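Local structure of transmembrane oligosaccharyl transferase, putative (Archaeoglobus fulgidus, 3VGP) at residues E13-S18 and Y88-D93; K67-K72 and Y134-E139. The protein is a putative membrane oligosaccharyl transferase of the AglB family, modelled here as its C-terminal globular domain. The protein carries 1 engineered substitution. One frame throughout, in Å; residues are numbered along the deposited sequence.

Contact 1 of 2, residues E13-S18 and Y88-D93; sequences EWMRTS and YVVTAD
Tyr88 is the large bump: its ring reaches from the sheet into a hollow on helix 6-20 lined by Trp14, Met15 and Ser18. The helix lies over the strand almost exactly antiparallel, at 176°, with the axes of the two short segments 11.1 Å apart, and the gap between the backbones is bridged by side chains. Trp14 forms one wall. With CG anti to the backbone N (chi1 -178°), it crosses the tyrosine side chain at about a right angle and turns an edge of its six-membered ring to the Tyr88 face, an offset edge-to-face stack with centroids 5.6 Å apart. Its CZ3 corner sits 3.8 Å from Tyr88 CZ. At the far end of the ring Ser18 closes the hollow, and its OG, near the ring plane, shares a 2.6 Å hydrogen bond with Tyr88 OH.

The complementary bump belongs to the helix. The selenomethionine Met15 runs past Tyr88 in the opposite sense and drops its SE into the notch between Tyr88 and Val90, 3.7 Å from Tyr88 CB. A bend at chi3 (-78°) turns CE so that it shares one methyl with the selenium: SE and CE both lie 3.6 Å from Val90 CG2. SE makes an oblique Met-aromatic contact with the Tyr88 ring. Ile158 of the next strand touches Met15, Leu19 adds to the lining round Tyr88, and Trp8 covers Val90. Val89, between Tyr88 and Val90, turns to the other face of the sheet, where Phe68 and Phe69 of helix 58-69 receive it, giving an alpha/beta/alpha layering.

The chemistry is mostly dispersion between aromatic, selenium and aliphatic surfaces. The one polar group that Tyr88 carries into this buried interface is satisfied by Ser18, a bond that should limit how far the phenol can shift along the helix.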
loop_
_atom_site.group_PDB
_atom_site.type_symbol
_atom_site.label_atom_id
_atom_site.label_comp_id
_atom_site.label_asym_id
_atom_site.label_seq_id
_atom_site.Cartn_x
_atom_site.Cartn_y
_atom_site.Cartn_z
ATOM N N GLU A 13 13.814 4.308 -2.102
ATOM C CA GLU A 13 14.986 4.459 -2.962
ATOM C C GLU A 13 15.234 3.190 -3.776
ATOM O O GLU A 13 15.662 3.255 -4.930
ATOM C CB GLU A 13 16.225 4.783 -2.120
ATOM C CG GLU A 13 17.504 4.951 -2.927
ATOM C CD GLU A 13 17.339 5.907 -4.098
ATOM O OE1 GLU A 13 16.808 7.022 -3.895
ATOM O OE2 GLU A 13 17.746 5.544 -5.223
ATOM N N TRP A 14 14.970 2.036 -3.172
ATOM C CA TRP A 14 15.151 0.762 -3.861
ATOM C C TRP A 14 14.153 0.666 -5.013
ATOM O O TRP A 14 14.482 0.183 -6.100
ATOM C CB TRP A 14 14.921 -0.404 -2.895
ATOM C CG TRP A 14 15.128 -1.752 -3.522
ATOM C CD1 TRP A 14 16.298 -2.454 -3.602
ATOM C CD2 TRP A 14 14.137 -2.549 -4.179
ATOM N NE1 TRP A 14 16.097 -3.640 -4.271
ATOM C CE2 TRP A 14 14.778 -3.723 -4.635
ATOM C CE3 TRP A 14 12.767 -2.385 -4.429
ATOM C CZ2 TRP A 14 14.094 -4.730 -5.328
ATOM C CZ3 TRP A 14 12.087 -3.385 -5.116
ATOM C CH2 TRP A 14 12.753 -4.543 -5.558
HETATM N N MSE A 15 12.928 1.125 -4.772
HETATM C CA MSE A 15 11.901 1.077 -5.801
HETATM C C MSE A 15 12.157 2.095 -6.903
HETATM O O MSE A 15 11.935 1.810 -8.076
HETATM C CB MSE A 15 10.519 1.309 -5.190
HETATM C CG MSE A 15 10.086 0.198 -4.255
HETATM SE SE MSE A 15 8.287 0.433 -3.622
HETATM C CE MSE A 15 8.639 1.771 -2.287
ATOM N N ARG A 16 12.616 3.282 -6.525
ATOM C CA ARG A 16 12.902 4.314 -7.517
ATOM C C ARG A 16 13.979 3.786 -8.458
ATOM O O ARG A 16 13.882 3.931 -9.675
ATOM C CB ARG A 16 13.375 5.588 -6.831
ATOM N N THR A 17 15.000 3.159 -7.882
ATOM C CA THR A 17 16.096 2.599 -8.660
ATOM C C THR A 17 15.580 1.512 -9.594
ATOM O O THR A 17 15.990 1.425 -10.750
ATOM C CB THR A 17 17.185 2.016 -7.728
ATOM O OG1 THR A 17 17.769 3.077 -6.961
ATOM C CG2 THR A 17 18.274 1.318 -8.531
ATOM N N SER A 18 14.668 0.687 -9.095
ATOM C CA SER A 18 14.101 -0.384 -9.905
ATOM C C SER A 18 13.231 0.178 -11.026
ATOM O O SER A 18 13.163 -0.393 -12.113
ATOM C CB SER A 18 13.269 -1.323 -9.028
ATOM O OG SER A 18 12.677 -2.352 -9.802
ATOM N N TYR A 88 4.447 -2.054 -7.510
ATOM C CA TYR A 88 4.758 -2.358 -6.120
ATOM C C TYR A 88 3.697 -1.924 -5.125
ATOM O O TYR A 88 3.081 -0.864 -5.261
ATOM C CB TYR A 88 6.073 -1.694 -5.713
ATOM C CG TYR A 88 7.285 -2.168 -6.483
ATOM C CD1 TYR A 88 7.682 -3.501 -6.436
ATOM C CD2 TYR A 88 8.039 -1.279 -7.245
ATOM C CE1 TYR A 88 8.809 -3.940 -7.131
ATOM C CE2 TYR A 88 9.169 -1.708 -7.948
ATOM C CZ TYR A 88 9.543 -3.041 -7.883
ATOM O OH TYR A 88 10.653 -3.482 -8.571
ATOM N N VAL A 89 3.500 -2.767 -4.117
ATOM C CA VAL A 89 2.583 -2.491 -3.022
ATOM C C VAL A 89 3.477 -2.583 -1.787
ATOM O O VAL A 89 4.235 -3.541 -1.635
ATOM C CB VAL A 89 1.461 -3.547 -2.922
ATOM C CG1 VAL A 89 0.641 -3.300 -1.668
ATOM C CG2 VAL A 89 0.559 -3.465 -4.148
ATOM N N VAL A 90 3.394 -1.597 -0.905
ATOM C CA VAL A 90 4.253 -1.588 0.274
ATOM C C VAL A 90 3.464 -1.574 1.574
ATOM O O VAL A 90 2.514 -0.807 1.719
ATOM C CB VAL A 90 5.183 -0.357 0.255
ATOM C CG1 VAL A 90 6.214 -0.460 1.373
ATOM C CG2 VAL A 90 5.866 -0.247 -1.099
ATOM N N THR A 91 3.871 -2.422 2.513
ATOM C CA THR A 91 3.215 -2.503 3.817
ATOM C C THR A 91 4.250 -2.265 4.917
ATOM O O THR A 91 5.444 -2.172 4.645
ATOM C CB THR A 91 2.546 -3.887 4.045
ATOM O OG1 THR A 91 3.544 -4.916 4.091
ATOM C CG2 THR A 91 1.563 -4.194 2.911
ATOM N N ALA A 92 3.778 -2.143 6.154
ATOM C CA ALA A 92 4.654 -1.927 7.305
ATOM C C ALA A 92 3.835 -2.228 8.551
ATOM O O ALA A 92 2.605 -2.231 8.499
ATOM C CB ALA A 92 5.152 -0.483 7.336
ATOM N N ASP A 93 4.498 -2.474 9.677
ATOM C CA ASP A 93 3.754 -2.789 10.895
ATOM C C ASP A 93 2.741 -1.707 11.243
ATOM O O ASP A 93 1.635 -2.008 11.703
ATOM C CB ASP A 93 4.695 -2.971 12.095
ATOM C CG ASP A 93 5.494 -4.257 12.033
ATOM O OD1 ASP A 93 5.103 -5.176 11.284
ATOM O OD2 ASP A 93 6.512 -4.354 12.759
#

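Contact 2 of 2, residues K67-K72 and Y134-E139; sequences KFFTAK and YRLHME
Leu136 and the two neighbouring phenylalanines Phe68 and Phe69 make the tight half of this contact, where the C-terminal end of helix 58-69 meets helix 132-138 in the alpha/beta fold. Helix 132-138 includes a wider pi-type turn over residues 134-138, in which Tyr134 O receives Met138 N and, weakly, Glu139 N.

A single methyl does the apolar work: Leu136 CD1 comes 3.8 Å from Phe68 CE2 and 4.3 Å from Phe69 CE1, near the plane of each ring and therefore at two edges, with no stacking. Phe68 reaches it with a chi1 of 175°, which sets CG on the far side of CB from the backbone N; the phenylalanine and leucine side chains cross at about a right angle. Behind these rings lies the sheet, with Val89 touching both phenylalanines, while Leu144 packs on Leu136 from a loop.

The other half is looser and reaches the surface. Lys72, exposed, starts its side chain away from the 134-139 segment and touches Phe127 of helix 121-129; its backbone carbonyl makes the contact. Arg135 bends at chi3 (-79°) to bring the edge of its guanidinium to that oxygen; weak bonds from NE to Thr131 O and from NH2 to His130 O help to hold the flat group. The hydrogen bond from Arg135 NH2 to Lys72 O is modelled at 2.5 Å, so short that the exact length is doubtful, with an N-H...O angle of 158°.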
loop_
_atom_site.group_PDB
_atom_site.type_symbol
_atom_site.label_atom_id
_atom_site.label_comp_id
_atom_site.label_asym_id
_atom_site.label_seq_id
_atom_site.Cartn_x
_atom_site.Cartn_y
_atom_site.Cartn_z
ATOM N N LYS A 67 -9.057 1.077 -0.139
ATOM C CA LYS A 67 -9.940 0.073 -0.724
ATOM C C LYS A 67 -9.169 -1.216 -0.983
ATOM O O LYS A 67 -9.691 -2.319 -0.814
ATOM C CB LYS A 67 -10.530 0.587 -2.041
ATOM C CG LYS A 67 -11.531 1.726 -1.890
ATOM C CD LYS A 67 -12.839 1.260 -1.267
ATOM C CE LYS A 67 -13.877 2.378 -1.287
ATOM N NZ LYS A 67 -15.171 1.970 -0.667
ATOM N N PHE A 68 -7.919 -1.065 -1.398
ATOM C CA PHE A 68 -7.065 -2.207 -1.690
ATOM C C PHE A 68 -6.734 -2.980 -0.418
ATOM O O PHE A 68 -6.933 -4.192 -0.347
ATOM C CB PHE A 68 -5.770 -1.721 -2.353
ATOM C CG PHE A 68 -4.753 -2.805 -2.585
ATOM C CD1 PHE A 68 -4.709 -3.494 -3.789
ATOM C CD2 PHE A 68 -3.836 -3.131 -1.593
ATOM C CE1 PHE A 68 -3.766 -4.493 -4.002
ATOM C CE2 PHE A 68 -2.890 -4.129 -1.795
ATOM C CZ PHE A 68 -2.856 -4.811 -3.005
ATOM N N PHE A 69 -6.238 -2.271 0.592
ATOM C CA PHE A 69 -5.856 -2.913 1.840
ATOM C C PHE A 69 -7.015 -3.549 2.597
ATOM O O PHE A 69 -6.851 -4.622 3.179
ATOM C CB PHE A 69 -5.111 -1.922 2.748
ATOM C CG PHE A 69 -3.704 -1.608 2.281
ATOM C CD1 PHE A 69 -2.857 -2.630 1.837
ATOM C CD2 PHE A 69 -3.220 -0.302 2.305
ATOM C CE1 PHE A 69 -1.550 -2.350 1.425
ATOM C CE2 PHE A 69 -1.916 -0.009 1.900
ATOM C CZ PHE A 69 -1.078 -1.034 1.459
ATOM N N THR A 70 -8.183 -2.913 2.572
ATOM C CA THR A 70 -9.344 -3.449 3.283
ATOM C C THR A 70 -10.150 -4.487 2.505
ATOM O O THR A 70 -11.127 -5.035 3.027
ATOM C CB THR A 70 -10.296 -2.312 3.740
ATOM O OG1 THR A 70 -10.730 -1.552 2.605
ATOM C CG2 THR A 70 -9.580 -1.391 4.706
ATOM N N ALA A 71 -9.750 -4.770 1.268
ATOM C CA ALA A 71 -10.460 -5.763 0.468
ATOM C C ALA A 71 -10.405 -7.120 1.161
ATOM O O ALA A 71 -9.392 -7.478 1.759
ATOM C CB ALA A 71 -9.841 -5.864 -0.922
ATOM N N LYS A 72 -11.504 -7.867 1.086
ATOM C CA LYS A 72 -11.571 -9.191 1.697
ATOM C C LYS A 72 -11.164 -10.275 0.703
ATOM O O LYS A 72 -10.768 -11.373 1.099
ATOM C CB LYS A 72 -12.987 -9.463 2.210
ATOM C CG LYS A 72 -13.389 -8.608 3.408
ATOM C CD LYS A 72 -12.550 -8.952 4.633
ATOM C CE LYS A 72 -12.907 -8.084 5.834
ATOM N NZ LYS A 72 -14.329 -8.254 6.256
ATOM N N TYR A 134 -3.815 -8.335 5.587
ATOM C CA TYR A 134 -3.366 -9.362 6.522
ATOM C C TYR A 134 -2.581 -10.412 5.742
ATOM O O TYR A 134 -1.484 -10.811 6.138
ATOM C CB TYR A 134 -4.559 -10.039 7.211
ATOM C CG TYR A 134 -4.155 -11.222 8.070
ATOM C CD1 TYR A 134 -3.886 -11.064 9.432
ATOM C CD2 TYR A 134 -3.999 -12.489 7.511
ATOM C CE1 TYR A 134 -3.467 -12.141 10.215
ATOM C CE2 TYR A 134 -3.581 -13.573 8.283
ATOM C CZ TYR A 134 -3.318 -13.390 9.633
ATOM O OH TYR A 134 -2.916 -14.460 10.399
ATOM N N ARG A 135 -3.146 -10.859 4.625
ATOM C CA ARG A 135 -2.493 -11.868 3.804
ATOM C C ARG A 135 -1.169 -11.396 3.224
ATOM O O ARG A 135 -0.308 -12.209 2.898
ATOM C CB ARG A 135 -3.439 -12.340 2.703
ATOM C CG ARG A 135 -4.345 -13.473 3.168
ATOM C CD ARG A 135 -5.524 -13.647 2.247
ATOM N NE ARG A 135 -6.546 -12.642 2.510
ATOM C CZ ARG A 135 -7.615 -12.450 1.746
ATOM N NH1 ARG A 135 -7.802 -13.195 0.665
ATOM N NH2 ARG A 135 -8.496 -11.517 2.068
ATOM N N LEU A 136 -1.004 -10.084 3.091
ATOM C CA LEU A 136 0.257 -9.552 2.590
ATOM C C LEU A 136 1.278 -9.499 3.723
ATOM O O LEU A 136 2.250 -10.258 3.746
ATOM C CB LEU A 136 0.074 -8.134 2.021
ATOM C CG LEU A 136 -0.650 -7.992 0.680
ATOM C CD1 LEU A 136 -1.016 -6.542 0.426
ATOM C CD2 LEU A 136 0.259 -8.504 -0.426
ATOM N N HIS A 137 1.034 -8.615 4.681
ATOM C CA HIS A 137 1.962 -8.405 5.783
ATOM C C HIS A 137 2.131 -9.526 6.804
ATOM O O HIS A 137 3.254 -9.808 7.226
ATOM C CB HIS A 137 1.589 -7.120 6.520
ATOM C CG HIS A 137 2.724 -6.512 7.280
ATOM N ND1 HIS A 137 3.718 -5.779 6.669
ATOM C CD2 HIS A 137 3.030 -6.537 8.599
ATOM C CE1 HIS A 137 4.587 -5.376 7.579
ATOM N NE2 HIS A 137 4.192 -5.823 8.758
HETATM N N MSE A 138 1.034 -10.150 7.217
HETATM C CA MSE A 138 1.117 -11.213 8.219
HETATM C C MSE A 138 1.554 -12.560 7.661
HETATM O O MSE A 138 2.154 -13.357 8.381
HETATM C CB MSE A 138 -0.229 -11.401 8.931
HETATM C CG MSE A 138 -0.879 -10.134 9.453
HETATM SE SE MSE A 138 0.292 -8.894 10.325
HETATM C CE MSE A 138 -0.043 -7.421 9.167
ATOM N N GLU A 139 1.266 -12.818 6.386
ATOM C CA GLU A 139 1.624 -14.099 5.779
ATOM C C GLU A 139 2.605 -13.986 4.618
ATOM O O GLU A 139 2.833 -14.965 3.913
ATOM C CB GLU A 139 0.370 -14.817 5.273
ATOM C CG GLU A 139 -0.736 -14.966 6.293
ATOM C CD GLU A 139 -1.860 -15.857 5.800
ATOM O OE1 GLU A 139 -2.185 -15.804 4.593
ATOM O OE2 GLU A 139 -2.429 -16.606 6.624
#

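How the contacts relate
From the N terminus the chain first runs through helix 6-20, which carries residues 13-18, and then helix 58-69, whose end supplies residues 67-72. Strand 88-91 comes back against the first helix, so contact 1 closes a loop of 69 residues. Helix 132-138 later returns to helix 58-69, and contact 2 closes a loop of 61. The two loops cross, since their segments alternate along the chain. The contact centres lie 16 Å apart, yet His137 joins them at the strand's end: ND1 pairs with Thr91 OG1 and NE2 with Asp93 OD1. Contact 1 ties helix 6-20 to one face of the sheet; contact 2 ties helix 132-138 to helix 58-69, which packs on the other face.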